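Local coordinates for protein alpha-1,6-mannanase (Bacteroides thetaiotaomicron, PDB 4V1S) that probably hydrolyses alpha-1,6-linked mannan as an endo-acting glycoside hydrolase of family GH76, within the carbohydrate-utilisation machinery of a gut bacterium, at residues I81-I95 with E144-A158. Residues are numbered along the deposited sequence; the frame is centred on the assembly and turned at random.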
loop_
_atom_site.group_PDB
_atom_site.type_symbol
_atom_site.label_atom_id
_atom_site.label_comp_id
_atom_site.label_asym_id
_atom_site.label_seq_id
_atom_site.Cartn_x
_atom_site.Cartn_y
_atom_site.Cartn_z
ATOM N N ILE A 81 7.907 9.470 -3.837
ATOM C CA ILE A 81 8.215 8.221 -3.164
ATOM C C ILE A 81 7.188 7.111 -3.488
ATOM O O ILE A 81 7.548 5.909 -3.588
ATOM C CB ILE A 81 8.396 8.448 -1.643
ATOM C CG1 ILE A 81 9.105 7.272 -1.003
ATOM C CG2 ILE A 81 7.066 8.725 -0.948
ATOM C CD1 ILE A 81 9.475 7.519 0.447
ATOM N N TRP A 82 5.923 7.501 -3.671
ATOM C CA TRP A 82 4.822 6.500 -3.719
ATOM C C TRP A 82 5.071 5.361 -4.728
ATOM O O TRP A 82 4.945 4.203 -4.396
ATOM C CB TRP A 82 3.516 7.232 -4.057
ATOM C CG TRP A 82 2.275 6.468 -3.829
ATOM C CD1 TRP A 82 2.134 5.159 -3.509
ATOM C CD2 TRP A 82 0.966 6.995 -3.976
ATOM N NE1 TRP A 82 0.792 4.836 -3.399
ATOM C CE2 TRP A 82 0.054 5.950 -3.693
ATOM C CE3 TRP A 82 0.468 8.250 -4.332
ATOM C CZ2 TRP A 82 -1.313 6.127 -3.755
ATOM C CZ3 TRP A 82 -0.903 8.433 -4.347
ATOM C CH2 TRP A 82 -1.772 7.375 -4.087
ATOM N N GLY A 83 5.408 5.693 -5.982
ATOM C CA GLY A 83 5.584 4.646 -6.992
ATOM C C GLY A 83 6.696 3.686 -6.652
ATOM O O GLY A 83 6.637 2.524 -6.998
ATOM N N ASN A 84 7.721 4.193 -5.952
ATOM C CA ASN A 84 8.802 3.363 -5.488
ATOM C C ASN A 84 8.397 2.408 -4.393
ATOM O O ASN A 84 9.015 1.351 -4.225
ATOM C CB ASN A 84 9.958 4.234 -4.947
ATOM C CG ASN A 84 10.541 5.126 -6.019
ATOM O OD1 ASN A 84 11.373 4.704 -6.815
ATOM N ND2 ASN A 84 10.038 6.329 -6.099
ATOM N N ILE A 85 7.358 2.763 -3.636
ATOM C CA ILE A 85 6.853 1.862 -2.576
ATOM C C ILE A 85 6.278 0.600 -3.190
ATOM O O ILE A 85 6.463 -0.515 -2.673
ATOM C CB ILE A 85 5.830 2.595 -1.677
ATOM C CG1 ILE A 85 6.495 3.837 -1.020
ATOM C CG2 ILE A 85 5.244 1.674 -0.628
ATOM C CD1 ILE A 85 5.524 4.694 -0.226
ATOM N N PHE A 86 5.592 0.720 -4.338
ATOM C CA PHE A 86 5.136 -0.490 -4.994
ATOM C C PHE A 86 6.284 -1.362 -5.503
ATOM O O PHE A 86 6.166 -2.564 -5.465
ATOM C CB PHE A 86 4.179 -0.197 -6.125
ATOM C CG PHE A 86 2.862 0.376 -5.664
ATOM C CD1 PHE A 86 1.942 -0.415 -5.005
ATOM C CD2 PHE A 86 2.473 1.689 -6.010
ATOM C CE1 PHE A 86 0.704 0.072 -4.621
ATOM C CE2 PHE A 86 1.225 2.199 -5.613
ATOM C CZ PHE A 86 0.352 1.381 -4.926
ATOM N N LEU A 87 7.387 -0.754 -5.929
ATOM C CA LEU A 87 8.533 -1.550 -6.293
ATOM C C LEU A 87 9.085 -2.250 -5.049
ATOM O O LEU A 87 9.363 -3.427 -5.076
ATOM C CB LEU A 87 9.620 -0.679 -6.963
ATOM C CG LEU A 87 9.315 -0.152 -8.341
ATOM C CD1 LEU A 87 10.408 0.783 -8.797
ATOM C CD2 LEU A 87 9.160 -1.316 -9.313
ATOM N N LEU A 88 9.196 -1.528 -3.934
ATOM C CA LEU A 88 9.637 -2.151 -2.683
ATOM C C LEU A 88 8.765 -3.376 -2.349
ATOM O O LEU A 88 9.267 -4.443 -1.997
ATOM C CB LEU A 88 9.543 -1.120 -1.559
ATOM C CG LEU A 88 9.890 -1.560 -0.148
ATOM C CD1 LEU A 88 11.352 -1.960 -0.071
ATOM C CD2 LEU A 88 9.571 -0.454 0.860
ATOM N N TYR A 89 7.450 -3.203 -2.416
ATOM C CA TYR A 89 6.507 -4.306 -2.150
ATOM C C TYR A 89 6.731 -5.492 -3.119
ATOM O O TYR A 89 6.641 -6.659 -2.744
ATOM C CB TYR A 89 5.077 -3.828 -2.326
ATOM C CG TYR A 89 4.530 -2.840 -1.329
ATOM C CD1 TYR A 89 5.221 -2.474 -0.172
ATOM C CD2 TYR A 89 3.264 -2.264 -1.552
ATOM C CE1 TYR A 89 4.674 -1.518 0.702
ATOM C CE2 TYR A 89 2.696 -1.370 -0.667
ATOM C CZ TYR A 89 3.388 -1.001 0.490
ATOM O OH TYR A 89 2.781 -0.120 1.400
ATOM N N THR A 90 7.023 -5.166 -4.374
ATOM C CA THR A 90 7.198 -6.183 -5.408
ATOM C C THR A 90 8.435 -7.017 -5.148
ATOM O O THR A 90 8.388 -8.256 -5.126
ATOM C CB THR A 90 7.291 -5.551 -6.801
ATOM O OG1 THR A 90 6.103 -4.811 -7.024
ATOM C CG2 THR A 90 7.455 -6.596 -7.850
ATOM N N TYR A 91 9.551 -6.339 -4.904
ATOM C CA TYR A 91 10.810 -7.070 -4.677
ATOM C C TYR A 91 10.746 -7.881 -3.385
ATOM O O TYR A 91 11.247 -9.014 -3.303
ATOM C CB TYR A 91 12.008 -6.120 -4.665
ATOM C CG TYR A 91 12.147 -5.221 -5.874
ATOM C CD1 TYR A 91 11.955 -5.689 -7.159
ATOM C CD2 TYR A 91 12.534 -3.891 -5.724
ATOM C CE1 TYR A 91 12.063 -4.826 -8.245
ATOM C CE2 TYR A 91 12.702 -3.047 -6.805
ATOM C CZ TYR A 91 12.513 -3.518 -8.071
ATOM O OH TYR A 91 12.654 -2.615 -9.141
ATOM N N THR A 92 10.131 -7.309 -2.370
ATOM C CA THR A 92 9.918 -8.033 -1.131
ATOM C C THR A 92 9.118 -9.318 -1.336
ATOM O O THR A 92 9.530 -10.386 -0.888
ATOM C CB THR A 92 9.239 -7.142 -0.116
ATOM O OG1 THR A 92 10.088 -6.016 0.163
ATOM C CG2 THR A 92 8.925 -7.932 1.170
ATOM N N GLU A 93 7.995 -9.228 -2.052
ATOM C CA GLU A 93 7.228 -10.431 -2.352
ATOM C C GLU A 93 8.037 -11.411 -3.205
ATOM O O GLU A 93 7.922 -12.630 -3.037
ATOM C CB GLU A 93 5.914 -10.083 -3.025
ATOM C CG GLU A 93 4.911 -11.214 -3.154
ATOM C CD GLU A 93 4.210 -11.626 -1.854
ATOM O OE1 GLU A 93 4.694 -11.303 -0.756
ATOM O OE2 GLU A 93 3.151 -12.310 -1.928
ATOM N N GLY A 94 8.863 -10.876 -4.100
ATOM C CA GLY A 94 9.769 -11.695 -4.905
ATOM C C GLY A 94 10.635 -12.644 -4.091
ATOM O O GLY A 94 10.900 -13.767 -4.530
ATOM N N ILE A 95 11.045 -12.211 -2.894
ATOM C CA ILE A 95 11.898 -13.041 -2.050
ATOM C C ILE A 95 11.215 -14.395 -1.745
ATOM O O ILE A 95 11.892 -15.415 -1.587
ATOM C CB ILE A 95 12.263 -12.341 -0.706
ATOM C CG1 ILE A 95 12.990 -10.992 -0.894
ATOM C CG2 ILE A 95 13.132 -13.247 0.124
ATOM C CD1 ILE A 95 14.296 -11.051 -1.645
ATOM N N GLU A 144 2.799 8.526 3.713
ATOM C CA GLU A 144 3.892 7.956 2.925
ATOM C C GLU A 144 4.814 7.137 3.834
ATOM O O GLU A 144 5.302 6.073 3.446
ATOM C CB GLU A 144 4.709 9.037 2.209
ATOM C CG GLU A 144 3.968 9.690 1.074
ATOM C CD GLU A 144 4.733 10.815 0.397
ATOM O OE1 GLU A 144 5.783 11.250 0.923
ATOM O OE2 GLU A 144 4.226 11.313 -0.664
ATOM N N ASN A 145 5.056 7.654 5.036
ATOM C CA ASN A 145 5.896 6.941 5.990
ATOM C C ASN A 145 5.304 5.608 6.434
ATOM O O ASN A 145 6.045 4.643 6.629
ATOM C CB ASN A 145 6.318 7.840 7.179
ATOM C CG ASN A 145 7.527 8.683 6.803
ATOM O OD1 ASN A 145 8.656 8.303 7.063
ATOM N ND2 ASN A 145 7.291 9.774 6.083
ATOM N N GLY A 146 3.982 5.556 6.586
ATOM C CA GLY A 146 3.279 4.321 6.928
ATOM C C GLY A 146 3.250 3.300 5.817
ATOM O O GLY A 146 3.523 2.123 6.033
ATOM N N TRP A 147 2.974 3.754 4.595
ATOM C CA TRP A 147 3.082 2.870 3.456
ATOM C C TRP A 147 4.440 2.232 3.367
ATOM O O TRP A 147 4.582 1.045 3.060
ATOM C CB TRP A 147 2.873 3.661 2.156
ATOM C CG TRP A 147 1.482 4.069 1.680
ATOM C CD1 TRP A 147 0.718 5.145 2.091
ATOM C CD2 TRP A 147 0.773 3.481 0.588
ATOM N NE1 TRP A 147 -0.425 5.234 1.331
ATOM C CE2 TRP A 147 -0.413 4.241 0.391
ATOM C CE3 TRP A 147 1.028 2.392 -0.259
ATOM C CZ2 TRP A 147 -1.337 3.948 -0.632
ATOM C CZ3 TRP A 147 0.098 2.092 -1.252
ATOM C CH2 TRP A 147 -1.062 2.878 -1.435
ATOM N N THR A 148 5.472 3.047 3.636
ATOM C CA THR A 148 6.858 2.584 3.519
ATOM C C THR A 148 7.195 1.620 4.660
ATOM O O THR A 148 7.767 0.553 4.420
ATOM C CB THR A 148 7.841 3.765 3.502
ATOM O OG1 THR A 148 7.509 4.627 2.403
ATOM C CG2 THR A 148 9.256 3.309 3.377
ATOM N N ALA A 149 6.770 1.966 5.889
ATOM C CA ALA A 149 6.984 1.105 7.041
ATOM C C ALA A 149 6.435 -0.307 6.824
ATOM O O ALA A 149 7.075 -1.274 7.182
ATOM C CB ALA A 149 6.387 1.734 8.298
ATOM N N ILE A 150 5.259 -0.413 6.232
ATOM C CA ILE A 150 4.651 -1.707 5.904
ATOM C C ILE A 150 5.618 -2.502 5.044
ATOM O O ILE A 150 5.921 -3.646 5.361
ATOM C CB ILE A 150 3.308 -1.488 5.185
ATOM C CG1 ILE A 150 2.238 -0.984 6.167
ATOM C CG2 ILE A 150 2.810 -2.778 4.564
ATOM C CD1 ILE A 150 1.105 -0.249 5.450
ATOM N N GLY A 151 6.101 -1.898 3.952
ATOM C CA GLY A 151 7.020 -2.589 3.020
ATOM C C GLY A 151 8.316 -2.994 3.735
ATOM O O GLY A 151 8.822 -4.102 3.512
ATOM N N LEU A 152 8.861 -2.097 4.576
ATOM C CA LEU A 152 10.114 -2.403 5.271
ATOM C C LEU A 152 9.948 -3.508 6.313
ATOM O O LEU A 152 10.848 -4.320 6.484
ATOM C CB LEU A 152 10.735 -1.141 5.870
ATOM C CG LEU A 152 11.089 -0.044 4.843
ATOM C CD1 LEU A 152 11.486 1.228 5.576
ATOM C CD2 LEU A 152 12.222 -0.533 3.943
ATOM N N CYS A 153 8.794 -3.551 6.980
ATOM C CA CYS A 153 8.503 -4.671 7.879
ATOM C C CYS A 153 8.506 -5.968 7.090
ATOM O O CYS A 153 9.105 -6.965 7.511
ATOM C CB CYS A 153 7.153 -4.512 8.587
ATOM S SG CYS A 153 7.069 -3.264 9.868
ATOM N N ASP A 154 7.820 -5.975 5.950
ATOM C CA ASP A 154 7.767 -7.185 5.136
ATOM C C ASP A 154 9.151 -7.564 4.573
ATOM O O ASP A 154 9.478 -8.748 4.475
ATOM C CB ASP A 154 6.725 -7.009 4.015
ATOM C CG ASP A 154 5.297 -7.027 4.555
ATOM O OD1 ASP A 154 5.076 -7.649 5.607
ATOM O OD2 ASP A 154 4.388 -6.449 3.922
ATOM N N ALA A 155 9.955 -6.554 4.228
ATOM C CA ALA A 155 11.306 -6.780 3.738
ATOM C C ALA A 155 12.172 -7.437 4.826
ATOM O O ALA A 155 12.941 -8.376 4.559
ATOM C CB ALA A 155 11.941 -5.487 3.252
ATOM N N TYR A 156 12.049 -6.929 6.044
ATOM C CA TYR A 156 12.701 -7.560 7.197
ATOM C C TYR A 156 12.225 -9.006 7.425
ATOM O O TYR A 156 13.026 -9.904 7.641
ATOM C CB TYR A 156 12.477 -6.727 8.483
ATOM C CG TYR A 156 12.963 -7.452 9.717
ATOM C CD1 TYR A 156 14.311 -7.539 10.007
ATOM C CD2 TYR A 156 12.077 -8.119 10.534
ATOM C CE1 TYR A 156 14.759 -8.256 11.114
ATOM C CE2 TYR A 156 12.512 -8.824 11.630
ATOM C CZ TYR A 156 13.853 -8.897 11.913
ATOM O OH TYR A 156 14.249 -9.594 13.039
ATOM N N LEU A 157 10.922 -9.240 7.385
ATOM C CA LEU A 157 10.439 -10.591 7.570
ATOM C C LEU A 157 11.010 -11.551 6.529
ATOM O O LEU A 157 11.269 -12.699 6.833
ATOM C CB LEU A 157 8.919 -10.629 7.577
ATOM C CG LEU A 157 8.227 -10.006 8.792
ATOM C CD1 LEU A 157 6.737 -9.878 8.516
ATOM C CD2 LEU A 157 8.444 -10.825 10.053
ATOM N N ALA A 158 11.178 -11.062 5.302
ATOM C CA ALA A 158 11.653 -11.884 4.175
ATOM C C ALA A 158 13.156 -12.181 4.216
ATOM O O ALA A 158 13.600 -13.211 3.699
ATOM C CB ALA A 158 11.300 -11.222 2.846
HETATM O O HOH W 1 4.554 10.121 -3.136
#
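Trp147 enters helix 81-95 as a knob among Trp82, Ile85, Phe86 and Tyr89. Its CB lies 3.7 Å from Ile85 CD1, and its CE3 passes Tyr89 OH at 3.5 Å. The indole edge at CZ3 is turned toward the face of the Phe86 ring, Trp147 CZ3 3.8 Å from Phe86 CZ, in an offset edge-to-face pair. Over one indole face Trp82 NE1 stands 3.3 Å from Trp147 CH2, the edge of a T-shaped pair at 63°; Trp147 CZ2 lies 3.8 Å from Trp82 CZ2. Trp147 NE1 hydrogen-bonds a glycerol, probably from the crystallisation liquor, which may mark a pocket. With CG anti to the carbonyl carbon (chi1 -69°), Tyr89 lays its ring edge along Gly151, Tyr89 CE1 3.5 Å from Gly151 CA, where a CB would collide with Tyr89 CE1 and Leu88 CD2. Tyr89 OH donates to Trp147 O at 2.7 Å, tilted 26° from the carbonyl plane. A phenylalanine in place of Tyr89 would probably leave Trp147 O without this cross-helix donor. Further along, Thr92 fills a hole among Gly151, Asp154, Ala155 and Ala158, Thr92 OG1 bonded back to Leu88 O at 2.8 Å. These near-parallel helices are consistent with the (alpha/alpha)6 barrel of six-hairpin glycosidases; aromatic packing holds the indole while Tyr89 grips its buried residue's carbonyl.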